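PDB 4YLE: periplasmic binding protein/LacI transcriptional regulator, which probably binds a simple sugar in the periplasm and delivers it to an ABC transporter for uptake into the cell. Local coordinates for residues Asn233-Ala238 against Asn260-Met265; Tyr252-Asp257 against Arg270-Ala275. All coordinates share one frame; numbering follows the deposited sequence.

Contact 1: residues Asn233-Ala238 against Asn260-Met265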
ATOM      1  N   ASN A 233       4.339  -9.156  -1.307  1.00 16.32           N
ATOM      2  CA  ASN A 233       5.359  -9.418  -2.329  1.00 17.23           C
ATOM      3  C   ASN A 233       6.738  -9.529  -1.664  1.00 16.01           C
ATOM      4  O   ASN A 233       7.526 -10.453  -1.983  1.00 18.19           O
ATOM      5  CB  ASN A 233       5.351  -8.351  -3.411  1.00 18.55           C
ATOM      6  CG  ASN A 233       4.320  -8.631  -4.472  1.00 24.20           C
ATOM      7  OD1 ASN A 233       3.835  -9.774  -4.600  1.00 23.97           O
ATOM      8  ND2 ASN A 233       4.018  -7.629  -5.280  1.00 37.26           N
HETATM    9  N   MSE A 234       7.021  -8.627  -0.730  1.00 16.55           N
HETATM   10  CA  MSE A 234       8.297  -8.734  -0.030  1.00 14.99           C
HETATM   11  C   MSE A 234       8.324  -9.985   0.823  1.00 19.57           C
HETATM   12  O   MSE A 234       9.392 -10.611   0.951  1.00 18.87           O
HETATM   13  CB  MSE A 234       8.568  -7.497   0.783  1.00 16.93           C
HETATM   14  CG  MSE A 234       8.979  -6.353  -0.098  1.00 13.85           C
HETATM   15 SE   MSE A 234       9.496  -4.749   0.819  1.00 23.00          SE
HETATM   16  CE  MSE A 234       7.937  -4.592   1.961  1.00 18.50           C
ATOM     17  N   ALA A 235       7.175 -10.363   1.395  1.00 17.08           N
ATOM     18  CA  ALA A 235       7.080 -11.592   2.181  1.00 18.25           C
ATOM     19  C   ALA A 235       7.368 -12.823   1.328  1.00 19.34           C
ATOM     20  O   ALA A 235       8.010 -13.743   1.810  1.00 18.65           O
ATOM     21  CB  ALA A 235       5.733 -11.714   2.831  1.00 17.01           C
ATOM     22  N   ILE A 236       6.906 -12.832   0.070  1.00 17.52           N
ATOM     23  CA  ILE A 236       7.195 -13.928  -0.857  1.00 21.61           C
ATOM     24  C   ILE A 236       8.698 -13.994  -1.060  1.00 20.82           C
ATOM     25  O   ILE A 236       9.289 -15.078  -1.031  1.00 23.34           O
ATOM     26  CB  ILE A 236       6.454 -13.736  -2.207  1.00 20.91           C
ATOM     27  CG1 ILE A 236       4.959 -13.959  -1.983  1.00 22.49           C
ATOM     28  CG2 ILE A 236       7.008 -14.654  -3.287  1.00 27.11           C
ATOM     29  CD1 ILE A 236       4.071 -13.548  -3.173  1.00 24.74           C
ATOM     30  N   GLY A 237       9.331 -12.841  -1.245  1.00 18.39           N
ATOM     31  CA  GLY A 237      10.780 -12.797  -1.297  1.00 21.81           C
ATOM     32  C   GLY A 237      11.424 -13.369  -0.051  1.00 19.29           C
ATOM     33  O   GLY A 237      12.386 -14.183  -0.157  1.00 23.64           O
ATOM     34  N   ALA A 238      10.907 -12.986   1.121  1.00 18.79           N
ATOM     35  CA  ALA A 238      11.467 -13.467   2.406  1.00 18.47           C
ATOM     36  C   ALA A 238      11.282 -14.991   2.591  1.00 21.95           C
ATOM     37  O   ALA A 238      12.195 -15.678   3.051  1.00 22.29           O
ATOM     38  CB  ALA A 238      10.836 -12.689   3.562  1.00 19.19           C
ATOM     39  N   ASN A 260      -3.637 -13.368  -3.361  1.00 22.87           N
ATOM     40  CA  ASN A 260      -3.872 -14.793  -3.577  1.00 24.70           C
ATOM     41  C   ASN A 260      -2.610 -15.604  -3.462  1.00 24.59           C
ATOM     42  O   ASN A 260      -2.642 -16.713  -2.941  1.00 27.04           O
ATOM     43  CB  ASN A 260      -4.497 -15.047  -4.944  1.00 27.18           C
ATOM     44  CG  ASN A 260      -5.908 -14.578  -5.000  1.00 43.66           C
ATOM     45  OD1 ASN A 260      -6.689 -14.892  -4.105  1.00 57.08           O
ATOM     46  ND2 ASN A 260      -6.250 -13.789  -6.024  1.00 51.92           N
ATOM     47  N   ALA A 261      -1.493 -15.066  -3.945  1.00 24.27           N
ATOM     48  CA  ALA A 261      -0.252 -15.845  -3.947  1.00 28.32           C
ATOM     49  C   ALA A 261       0.134 -16.234  -2.517  1.00 29.71           C
ATOM     50  O   ALA A 261       0.829 -17.221  -2.309  1.00 29.64           O
ATOM     51  CB  ALA A 261       0.876 -15.069  -4.623  1.00 33.87           C
ATOM     52  N   ILE A 262      -0.337 -15.477  -1.531  1.00 26.12           N
ATOM     53  CA  ILE A 262       0.068 -15.735  -0.147  1.00 25.71           C
ATOM     54  C   ILE A 262      -0.782 -16.830   0.503  1.00 31.67           C
ATOM     55  O   ILE A 262      -0.423 -17.382   1.543  1.00 28.05           O
ATOM     56  CB  ILE A 262       0.004 -14.427   0.706  1.00 23.60           C
ATOM     57  CG1 ILE A 262       1.157 -14.396   1.709  1.00 28.23           C
ATOM     58  CG2 ILE A 262      -1.319 -14.258   1.427  1.00 26.24           C
ATOM     59  CD1 ILE A 262       2.510 -14.077   1.070  1.00 26.07           C
ATOM     60  N   LYS A 263      -1.908 -17.163  -0.106  1.00 32.65           N
ATOM     61  CA  LYS A 263      -2.819 -18.112   0.535  1.00 24.54           C
ATOM     62  C   LYS A 263      -2.280 -19.533   0.667  1.00 26.42           C
ATOM     63  O   LYS A 263      -2.413 -20.131   1.732  1.00 31.58           O
ATOM     64  CB  LYS A 263      -4.142 -18.099  -0.212  1.00 31.55           C
ATOM     65  CG  LYS A 263      -4.842 -16.776   0.014  1.00 36.01           C
ATOM     66  CD  LYS A 263      -6.101 -16.605  -0.812  1.00 36.45           C
ATOM     67  CE  LYS A 263      -6.551 -15.159  -0.763  1.00 37.83           C
ATOM     68  NZ  LYS A 263      -7.871 -15.034  -1.407  1.00 49.99           N
ATOM     69  N   PRO A 264      -1.641 -20.080  -0.379  1.00 29.89           N
ATOM     70  CA  PRO A 264      -1.054 -21.409  -0.168  1.00 33.39           C
ATOM     71  C   PRO A 264       0.023 -21.380   0.912  1.00 36.40           C
ATOM     72  O   PRO A 264       0.257 -22.367   1.599  1.00 33.55           O
ATOM     73  CB  PRO A 264      -0.450 -21.757  -1.526  1.00 40.70           C
ATOM     74  CG  PRO A 264      -1.097 -20.832  -2.492  1.00 38.27           C
ATOM     75  CD  PRO A 264      -1.400 -19.588  -1.746  1.00 32.64           C
HETATM   76  N   MSE A 265       0.668 -20.228   1.067  1.00 36.57           N
HETATM   77  CA  MSE A 265       1.733 -20.098   2.046  1.00 31.58           C
HETATM   78  C   MSE A 265       1.196 -20.001   3.476  1.00 24.89           C
HETATM   79  O   MSE A 265       1.814 -20.547   4.387  1.00 29.38           O
HETATM   80  CB  MSE A 265       2.603 -18.899   1.698  1.00 30.36           C
HETATM   81  CG  MSE A 265       3.177 -19.030   0.309  1.00 36.30           C
HETATM   82 SE   MSE A 265       4.476 -17.641  -0.053  1.00 36.21          SE
HETATM   83  CE  MSE A 265       4.679 -17.889  -1.992  1.00 54.18           C
TER

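Contact 2: residues Tyr252-Asp257 against Arg270-Ala275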
ATOM      1  N   TYR A 252       9.847 -17.204  11.268  1.00 21.83           N
ATOM      2  CA  TYR A 252       8.516 -16.792  10.877  1.00 21.45           C
ATOM      3  C   TYR A 252       8.571 -15.663   9.864  1.00 19.29           C
ATOM      4  O   TYR A 252       9.466 -14.810   9.914  1.00 17.43           O
ATOM      5  CB  TYR A 252       7.711 -16.344  12.092  1.00 21.61           C
ATOM      6  CG  TYR A 252       7.267 -17.476  12.996  1.00 19.57           C
ATOM      7  CD1 TYR A 252       6.313 -18.378  12.565  1.00 26.78           C
ATOM      8  CD2 TYR A 252       7.771 -17.612  14.278  1.00 24.65           C
ATOM      9  CE1 TYR A 252       5.865 -19.402  13.380  1.00 32.00           C
ATOM     10  CE2 TYR A 252       7.342 -18.649  15.101  1.00 29.76           C
ATOM     11  CZ  TYR A 252       6.385 -19.537  14.642  1.00 35.19           C
ATOM     12  OH  TYR A 252       5.948 -20.575  15.448  1.00 38.87           O
ATOM     13  N   VAL A 253       7.597 -15.663   8.961  1.00 19.47           N
ATOM     14  CA  VAL A 253       7.393 -14.551   8.032  1.00 16.63           C
ATOM     15  C   VAL A 253       5.955 -14.026   8.125  1.00 16.51           C
ATOM     16  O   VAL A 253       5.004 -14.815   8.090  1.00 21.13           O
ATOM     17  CB  VAL A 253       7.670 -14.969   6.572  1.00 18.26           C
ATOM     18  CG1 VAL A 253       7.375 -13.845   5.612  1.00 19.73           C
ATOM     19  CG2 VAL A 253       9.083 -15.453   6.408  1.00 23.28           C
ATOM     20  N   VAL A 254       5.810 -12.709   8.266  1.00 15.56           N
ATOM     21  CA  VAL A 254       4.507 -12.071   8.132  1.00 14.79           C
ATOM     22  C   VAL A 254       4.561 -11.041   7.029  1.00 14.19           C
ATOM     23  O   VAL A 254       5.606 -10.485   6.746  1.00 15.13           O
ATOM     24  CB  VAL A 254       4.023 -11.435   9.437  1.00 17.98           C
ATOM     25  CG1 VAL A 254       3.806 -12.538  10.513  1.00 23.97           C
ATOM     26  CG2 VAL A 254       4.990 -10.340   9.904  1.00 17.11           C
ATOM     27  N   GLY A 255       3.396 -10.772   6.434  1.00 16.73           N
ATOM     28  CA  GLY A 255       3.276  -9.799   5.370  1.00 15.87           C
ATOM     29  C   GLY A 255       2.079  -8.907   5.576  1.00 16.18           C
ATOM     30  O   GLY A 255       1.650  -8.671   6.709  1.00 17.24           O
ATOM     31  N   TYR A 256       1.573  -8.403   4.463  1.00 14.63           N
ATOM     32  CA  TYR A 256       0.499  -7.414   4.457  1.00 15.73           C
ATOM     33  C   TYR A 256      -0.030  -7.350   3.029  1.00 15.31           C
ATOM     34  O   TYR A 256       0.761  -7.134   2.117  1.00 18.25           O
ATOM     35  CB  TYR A 256       1.053  -6.057   4.885  1.00 13.45           C
ATOM     36  CG  TYR A 256       0.087  -5.043   5.447  1.00 14.37           C
ATOM     37  CD1 TYR A 256      -0.077  -4.933   6.805  1.00 17.40           C
ATOM     38  CD2 TYR A 256      -0.576  -4.146   4.621  1.00 16.11           C
ATOM     39  CE1 TYR A 256      -0.900  -3.980   7.347  1.00 16.95           C
ATOM     40  CE2 TYR A 256      -1.408  -3.165   5.189  1.00 16.23           C
ATOM     41  CZ  TYR A 256      -1.551  -3.130   6.551  1.00 15.75           C
ATOM     42  OH  TYR A 256      -2.366  -2.157   7.069  1.00 22.31           O
ATOM     43  N   ASP A 257      -1.346  -7.506   2.864  1.00 16.79           N
ATOM     44  CA  ASP A 257      -2.133  -7.306   1.606  1.00 14.03           C
ATOM     45  C   ASP A 257      -3.139  -8.426   1.379  1.00 18.25           C
ATOM     46  O   ASP A 257      -4.156  -8.220   0.707  1.00 19.34           O
ATOM     47  CB  ASP A 257      -1.289  -7.207   0.312  1.00 15.94           C
ATOM     48  CG  ASP A 257      -0.562  -5.861   0.169  1.00 18.28           C
ATOM     49  OD1 ASP A 257      -0.898  -4.922   0.912  1.00 16.39           O
ATOM     50  OD2 ASP A 257       0.362  -5.769  -0.669  1.00 15.73           O
ATOM     51  N   ARG A 270       4.308 -21.493   5.404  1.00 30.55           N
ATOM     52  CA  ARG A 270       5.475 -20.715   4.976  1.00 32.17           C
ATOM     53  C   ARG A 270       5.354 -19.253   5.440  1.00 26.85           C
ATOM     54  O   ARG A 270       6.362 -18.607   5.717  1.00 23.43           O
ATOM     55  CB  ARG A 270       5.655 -20.800   3.449  1.00 27.45           C
ATOM     56  CG  ARG A 270       6.375 -22.093   3.022  1.00 29.42           C
ATOM     57  CD  ARG A 270       6.469 -22.200   1.520  1.00 46.68           C
ATOM     58  NE  ARG A 270       5.143 -22.320   0.936  1.00 41.85           N
ATOM     59  CZ  ARG A 270       4.857 -22.045  -0.330  1.00 42.94           C
ATOM     60  NH1 ARG A 270       5.807 -21.617  -1.155  1.00 48.80           N
ATOM     61  NH2 ARG A 270       3.613 -22.182  -0.759  1.00 44.99           N
ATOM     62  N   VAL A 271       4.121 -18.778   5.535  1.00 23.44           N
ATOM     63  CA  VAL A 271       3.780 -17.431   6.037  1.00 23.82           C
ATOM     64  C   VAL A 271       2.802 -17.550   7.211  1.00 24.40           C
ATOM     65  O   VAL A 271       1.807 -18.274   7.126  1.00 26.66           O
ATOM     66  CB  VAL A 271       3.165 -16.583   4.933  1.00 22.10           C
ATOM     67  CG1 VAL A 271       2.686 -15.232   5.466  1.00 21.31           C
ATOM     68  CG2 VAL A 271       4.170 -16.363   3.854  1.00 23.46           C
ATOM     69  N   LEU A 272       3.077 -16.836   8.297  1.00 21.27           N
ATOM     70  CA  LEU A 272       2.280 -16.931   9.506  1.00 23.63           C
ATOM     71  C   LEU A 272       1.028 -16.038   9.538  1.00 21.46           C
ATOM     72  O   LEU A 272      -0.010 -16.421  10.084  1.00 23.96           O
ATOM     73  CB  LEU A 272       3.162 -16.602  10.716  1.00 25.91           C
ATOM     74  CG  LEU A 272       2.435 -16.542  12.062  1.00 24.60           C
ATOM     75  CD1 LEU A 272       2.077 -17.960  12.503  1.00 27.02           C
ATOM     76  CD2 LEU A 272       3.280 -15.826  13.119  1.00 27.77           C
ATOM     77  N   ALA A 273       1.135 -14.847   8.985  1.00 24.62           N
ATOM     78  CA  ALA A 273       0.010 -13.917   8.976  1.00 19.70           C
ATOM     79  C   ALA A 273       0.210 -12.857   7.929  1.00 18.68           C
ATOM     80  O   ALA A 273       1.328 -12.562   7.529  1.00 17.71           O
ATOM     81  CB  ALA A 273      -0.149 -13.269  10.334  1.00 22.06           C
ATOM     82  N   THR A 274      -0.906 -12.286   7.500  1.00 18.84           N
ATOM     83  CA  THR A 274      -0.913 -11.119   6.632  1.00 20.15           C
ATOM     84  C   THR A 274      -2.103 -10.267   7.070  1.00 19.59           C
ATOM     85  O   THR A 274      -2.641 -10.489   8.142  1.00 17.91           O
ATOM     86  CB  THR A 274      -1.007 -11.518   5.161  1.00 16.01           C
ATOM     87  OG1 THR A 274      -0.876 -10.354   4.333  1.00 19.76           O
ATOM     88  CG2 THR A 274      -2.319 -12.225   4.834  1.00 18.26           C
ATOM     89  N   ALA A 275      -2.496  -9.284   6.265  1.00 18.55           N
ATOM     90  CA  ALA A 275      -3.636  -8.435   6.632  1.00 19.36           C
ATOM     91  C   ALA A 275      -4.349  -8.068   5.372  1.00 17.76           C
ATOM     92  O   ALA A 275      -3.712  -7.849   4.333  1.00 18.40           O
ATOM     93  CB  ALA A 275      -3.200  -7.187   7.376  1.00 16.05           C
TER
HETATM   94  O   HOH W   1       6.038 -18.149   8.607  1.00 24.49           O

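Contact 1: residues Asn233-Ala238 against Asn260-Met265
Ile236 pushes its side chain off helix 232-244 and meets three residues of 260-265 with different atoms. Its far methyl, CD1, lands on the methyl of Ala261, with 3.8 Å between Ile236 CD1 and Ala261 CB. One bond further back, Ile236 CG1 lies 3.9 Å from Ile262 CD1. The same methylene is met by the methyl end of Met265, a selenomethionine here, at 3.9 Å from Ile236 CG1 to Met265 CE. The chain of Met265 is extended beyond CG and crosses the isoleucine at about a right angle, its CE also coming within 4.2 Å of Ile236 CG2. What lets the isoleucine span so much is its first torsion: CG1 stands anti to the carbonyl carbon, beside the backbone N (chi1 -71°), and the next torsion stretches CD1 out toward Ala261. Ile262 also passes near Ala235, more loosely, at 4.4 Å from Ile262 CD1 to Ala235 CB.

All these touches are apolar, and they join helix 232-244 to helix 263-268 and the residues leading into it, within the alternating beta-alpha fold of periplasmic binding proteins: helix 232-244 leads to strand 252-254, and helix 263-268 follows that strand. In the second shell, Ala235 also rests on Cys229 of strand 226-229, which sets the helix against the sheet. Met265 packs on Arg270 and Val271 as well. Just before Ala261, Asn260 N is hydrogen-bonded to Glu45, at the start of helix 45-60.

Contact 2: residues Tyr252-Asp257 against Arg270-Ala275
Val253 O takes the N-H of Leu272 at 2.8 Å, with an N-H...O angle of 167° and the donor nearly in line with the C=O bond. Val271 CA makes a CA-H...O contact with Val253 O at 3.5 Å, and Val271 CG1 lies beside that oxygen. Two further backbone bonds follow: Gly255 N to Ala273 O at 2.9 Å, and Asp257 N to Ala275 O at 2.8 Å, the latter more bent at 140°. At the other end a water accepts from Val253 N and gives a weak bond to Arg270 O.

The side chains fill in between. Leu272 lies obliquely against the ring of Tyr252, its CD2 4.0 Å from Tyr252 CD1. Ala275 sets its methyl over one face of the Tyr256 ring, a CH-pi contact with CB 4.2 Å from the centroid. Val254 CG1 sits 4.0 Å from Ala273 CB. Thr274 OG1, put there by chi1 -174°, is hydrogen-bonded to Asp232 and to the backbone N of Asn258. Asp257, tied to Gln277 through OD1, bonds an unidentified bound molecule through OD2, consistent with the 255-257 loop lining the binding cleft.

Strand 252-254 is the edge of the parallel four-stranded sheet, bonded to strand 226-229 on its other side. Helix 146-160 packs on Tyr252 and Val254; Ala235 of helix 232-244 meets Val253, while Val239 of that helix and Met265 and Leu266 of helix 263-268 meet Val271.

How the contacts relate
The two contacts interleave along the chain: 233-238, then 252-257, 260-265 and 270-275. Their centres are about 7 Å apart, and they touch directly. Met265 O probably accepts a hydrogen bond from Val271 N, Ile262 CD1 packs on Val271 CG2, and Val253 CG1 reaches the backbone of Ala235. Contact 1 thus packs helix 232-244 against the chain that comes soon after strand 252-254, and contact 2 lays 270-275 alongside that strand. Contact 1 and strand 252-254 belong to the lobe built on the four-stranded sheet, whereas 270-275 runs on into strand 274-276, at the edge of the seven-stranded sheet and antiparallel to 308-314.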